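Local coordinates for enterobactin biosynthesis protein YbdZ (Escherichia coli, PDB 5JA1) that supports biosynthesis of the siderophore enterobactin by assisting the nonribosomal peptide synthetase EntF, whose amino-acid adenylation requires it, at residues A15-R20 with C33-G38. Sequence-based numbering, arbitrary orientation.
Sequences AFYILR and CVLPAG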
ATOM      1  N   ALA B  15      26.866  -6.319 -14.391  1.00 26.69           N
ATOM      2  CA  ALA B  15      27.363  -5.497 -15.483  1.00 26.45           C
ATOM      3  C   ALA B  15      26.187  -4.973 -16.295  1.00 34.30           C
ATOM      4  O   ALA B  15      25.150  -5.631 -16.412  1.00 33.11           O
ATOM      5  CB  ALA B  15      28.314  -6.290 -16.380  1.00 27.86           C
ATOM      6  N   PHE B  16      26.351  -3.778 -16.855  1.00 31.55           N
ATOM      7  CA  PHE B  16      25.249  -3.108 -17.532  1.00 32.36           C
ATOM      8  C   PHE B  16      25.739  -2.388 -18.777  1.00 33.24           C
ATOM      9  O   PHE B  16      26.722  -1.643 -18.722  1.00 37.23           O
ATOM     10  CB  PHE B  16      24.562  -2.103 -16.600  1.00 28.62           C
ATOM     11  CG  PHE B  16      23.917  -2.731 -15.402  1.00 26.97           C
ATOM     12  CD1 PHE B  16      22.625  -3.224 -15.474  1.00 25.20           C
ATOM     13  CD2 PHE B  16      24.600  -2.826 -14.201  1.00 22.94           C
ATOM     14  CE1 PHE B  16      22.025  -3.804 -14.369  1.00 21.22           C
ATOM     15  CE2 PHE B  16      24.007  -3.404 -13.094  1.00 23.58           C
ATOM     16  CZ  PHE B  16      22.718  -3.892 -13.177  1.00 21.76           C
ATOM     17  N   TYR B  17      25.047  -2.611 -19.893  1.00 23.22           N
ATOM     18  CA  TYR B  17      25.180  -1.726 -21.037  1.00 23.66           C
ATOM     19  C   TYR B  17      24.625  -0.348 -20.692  1.00 30.40           C
ATOM     20  O   TYR B  17      23.888  -0.168 -19.719  1.00 21.73           O
ATOM     21  CB  TYR B  17      24.419  -2.266 -22.251  1.00 32.23           C
ATOM     22  CG  TYR B  17      24.870  -3.604 -22.787  1.00 33.77           C
ATOM     23  CD1 TYR B  17      25.843  -3.685 -23.776  1.00 36.30           C
ATOM     24  CD2 TYR B  17      24.294  -4.785 -22.338  1.00 32.50           C
ATOM     25  CE1 TYR B  17      26.246  -4.905 -24.283  1.00 43.86           C
ATOM     26  CE2 TYR B  17      24.692  -6.010 -22.840  1.00 40.53           C
ATOM     27  CZ  TYR B  17      25.668  -6.065 -23.812  1.00 48.60           C
ATOM     28  OH  TYR B  17      26.064  -7.284 -24.312  1.00 55.68           O
ATOM     29  N   ILE B  18      24.976   0.634 -21.515  1.00 23.62           N
ATOM     30  CA  ILE B  18      24.343   1.946 -21.486  1.00 30.96           C
ATOM     31  C   ILE B  18      23.798   2.213 -22.879  1.00 23.04           C
ATOM     32  O   ILE B  18      24.566   2.321 -23.844  1.00 24.57           O
ATOM     33  CB  ILE B  18      25.309   3.054 -21.040  1.00 27.58           C
ATOM     34  CG1 ILE B  18      25.867   2.735 -19.652  1.00 24.34           C
ATOM     35  CG2 ILE B  18      24.596   4.398 -21.026  1.00 23.53           C
ATOM     36  CD1 ILE B  18      26.671   3.858 -19.036  1.00 40.97           C
ATOM     37  N   LEU B  19      22.476   2.300 -22.986  1.00 21.67           N
ATOM     38  CA  LEU B  19      21.787   2.434 -24.259  1.00 24.97           C
ATOM     39  C   LEU B  19      21.247   3.850 -24.425  1.00 27.86           C
ATOM     40  O   LEU B  19      21.138   4.615 -23.464  1.00 31.35           O
ATOM     41  CB  LEU B  19      20.646   1.419 -24.366  1.00 21.93           C
ATOM     42  CG  LEU B  19      20.977  -0.023 -23.962  1.00 20.64           C
ATOM     43  CD1 LEU B  19      19.777  -0.923 -24.194  1.00 19.81           C
ATOM     44  CD2 LEU B  19      22.196  -0.545 -24.710  1.00 22.26           C
ATOM     45  N   ARG B  20      20.906   4.189 -25.667  1.00 26.23           N
ATOM     46  CA  ARG B  20      20.431   5.527 -25.993  1.00 31.69           C
ATOM     47  C   ARG B  20      19.430   5.441 -27.134  1.00 31.55           C
ATOM     48  O   ARG B  20      19.684   4.759 -28.132  1.00 41.28           O
ATOM     49  CB  ARG B  20      21.594   6.447 -26.379  1.00 36.12           C
ATOM     50  CG  ARG B  20      21.176   7.850 -26.777  1.00 34.28           C
ATOM     51  CD  ARG B  20      22.353   8.637 -27.329  1.00 44.72           C
ATOM     52  NE  ARG B  20      21.993  10.020 -27.628  1.00 52.75           N
ATOM     53  CZ  ARG B  20      21.470  10.425 -28.781  1.00 55.71           C
ATOM     54  NH1 ARG B  20      21.242   9.552 -29.752  1.00 59.26           N
ATOM     55  NH2 ARG B  20      21.174  11.704 -28.964  1.00 54.57           N
ATOM     56  N   CYS B  33      20.653  -9.928 -20.398  1.00 35.79           N
ATOM     57  CA  CYS B  33      19.353  -9.868 -21.048  1.00 37.70           C
ATOM     58  C   CYS B  33      19.500  -9.490 -22.517  1.00 34.80           C
ATOM     59  O   CYS B  33      20.430  -8.776 -22.904  1.00 28.84           O
ATOM     60  CB  CYS B  33      18.434  -8.867 -20.340  1.00 41.93           C
ATOM     61  SG  CYS B  33      18.115  -9.277 -18.610  1.00 54.72           S
ATOM     62  N   VAL B  34      18.567  -9.985 -23.330  1.00 36.96           N
ATOM     63  CA  VAL B  34      18.566  -9.673 -24.753  1.00 33.92           C
ATOM     64  C   VAL B  34      18.303  -8.187 -24.960  1.00 35.15           C
ATOM     65  O   VAL B  34      17.385  -7.618 -24.361  1.00 32.52           O
ATOM     66  CB  VAL B  34      17.516 -10.510 -25.480  1.00 21.93           C
ATOM     67  N   LEU B  35      19.113  -7.562 -25.811  1.00 32.12           N
ATOM     68  CA  LEU B  35      19.049  -6.117 -25.978  1.00 36.49           C
ATOM     69  C   LEU B  35      17.702  -5.702 -26.568  1.00 29.76           C
ATOM     70  O   LEU B  35      17.162  -6.395 -27.437  1.00 28.53           O
ATOM     71  CB  LEU B  35      20.180  -5.627 -26.879  1.00 40.73           C
ATOM     72  CG  LEU B  35      21.582  -5.636 -26.269  1.00 35.52           C
ATOM     73  CD1 LEU B  35      22.599  -5.149 -27.283  1.00 36.81           C
ATOM     74  CD2 LEU B  35      21.628  -4.785 -25.009  1.00 28.67           C
ATOM     75  N   PRO B  36      17.135  -4.588 -26.113  1.00 27.31           N
ATOM     76  CA  PRO B  36      15.837  -4.149 -26.628  1.00 25.78           C
ATOM     77  C   PRO B  36      15.974  -3.360 -27.919  1.00 26.71           C
ATOM     78  O   PRO B  36      16.989  -2.709 -28.180  1.00 29.00           O
ATOM     79  CB  PRO B  36      15.300  -3.264 -25.498  1.00 25.69           C
ATOM     80  CG  PRO B  36      16.532  -2.685 -24.881  1.00 28.65           C
ATOM     81  CD  PRO B  36      17.605  -3.745 -24.997  1.00 27.41           C
ATOM     82  N   ALA B  37      14.920  -3.423 -28.728  1.00 22.77           N
ATOM     83  CA  ALA B  37      14.910  -2.744 -30.015  1.00 23.77           C
ATOM     84  C   ALA B  37      14.616  -1.258 -29.841  1.00 21.77           C
ATOM     85  O   ALA B  37      13.899  -0.846 -28.924  1.00 32.90           O
ATOM     86  CB  ALA B  37      13.876  -3.376 -30.948  1.00 23.04           C
ATOM     87  N   GLY B  38      15.179  -0.455 -30.741  1.00 22.95           N
ATOM     88  CA  GLY B  38      15.034   0.984 -30.694  1.00 32.86           C
ATOM     89  C   GLY B  38      16.084   1.707 -29.881  1.00 38.86           C
ATOM     90  O   GLY B  38      15.978   2.929 -29.710  1.00 34.19           O
TER
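Residues 17-20 and 35-38 run almost parallel, 3° apart end to end, with the CA atoms of Y17 and L35 separated by 9.0 Å; no hydrogen bond joins the two segments, and the contact is mainly apolar side-chain packing. The motif is the small antiparallel sheet of the MbtH-like fold: 16-20 is its central strand, and 33-38 belongs to the connection that leaves edge strand 26-30, passes over one sheet face and leads into the other edge strand, 40-42. Y17 and L19 point from the central strand toward this connection, while F16 and I18 pack on helix 48-58 across the opposite face.

The CD2 methyl of L35 sits over one face of the Y17 ring, a CH-pi contact 4.0 Å from the ring centroid and 20° off its normal. The methyl is shifted toward the CD2–CE2 side of the ring, and the two side chains cross at about a right angle. With chi1 at -62°, Y17 has its CG anti to the carbonyl carbon, which brings the ring face beneath L35. That same L35 CD2 methyl also lies 4.3 Å from L19 CD2, a looser contact that places it between Y17 and L19.

W29 and I41, from the two edge strands, also touch L19 and L35, extending this apolar layer across the sheet. P36 and A37 meet apolar side chains of the partner protein chain, and A37 forms backbone hydrogen bonds with it, so the segment whose inner side packs on the sheet also contributes to the interface. The CD1 methyl of L19 abuts the ring of P36, 3.7 Å from P36 CD and 3.8 Å from P36 CG.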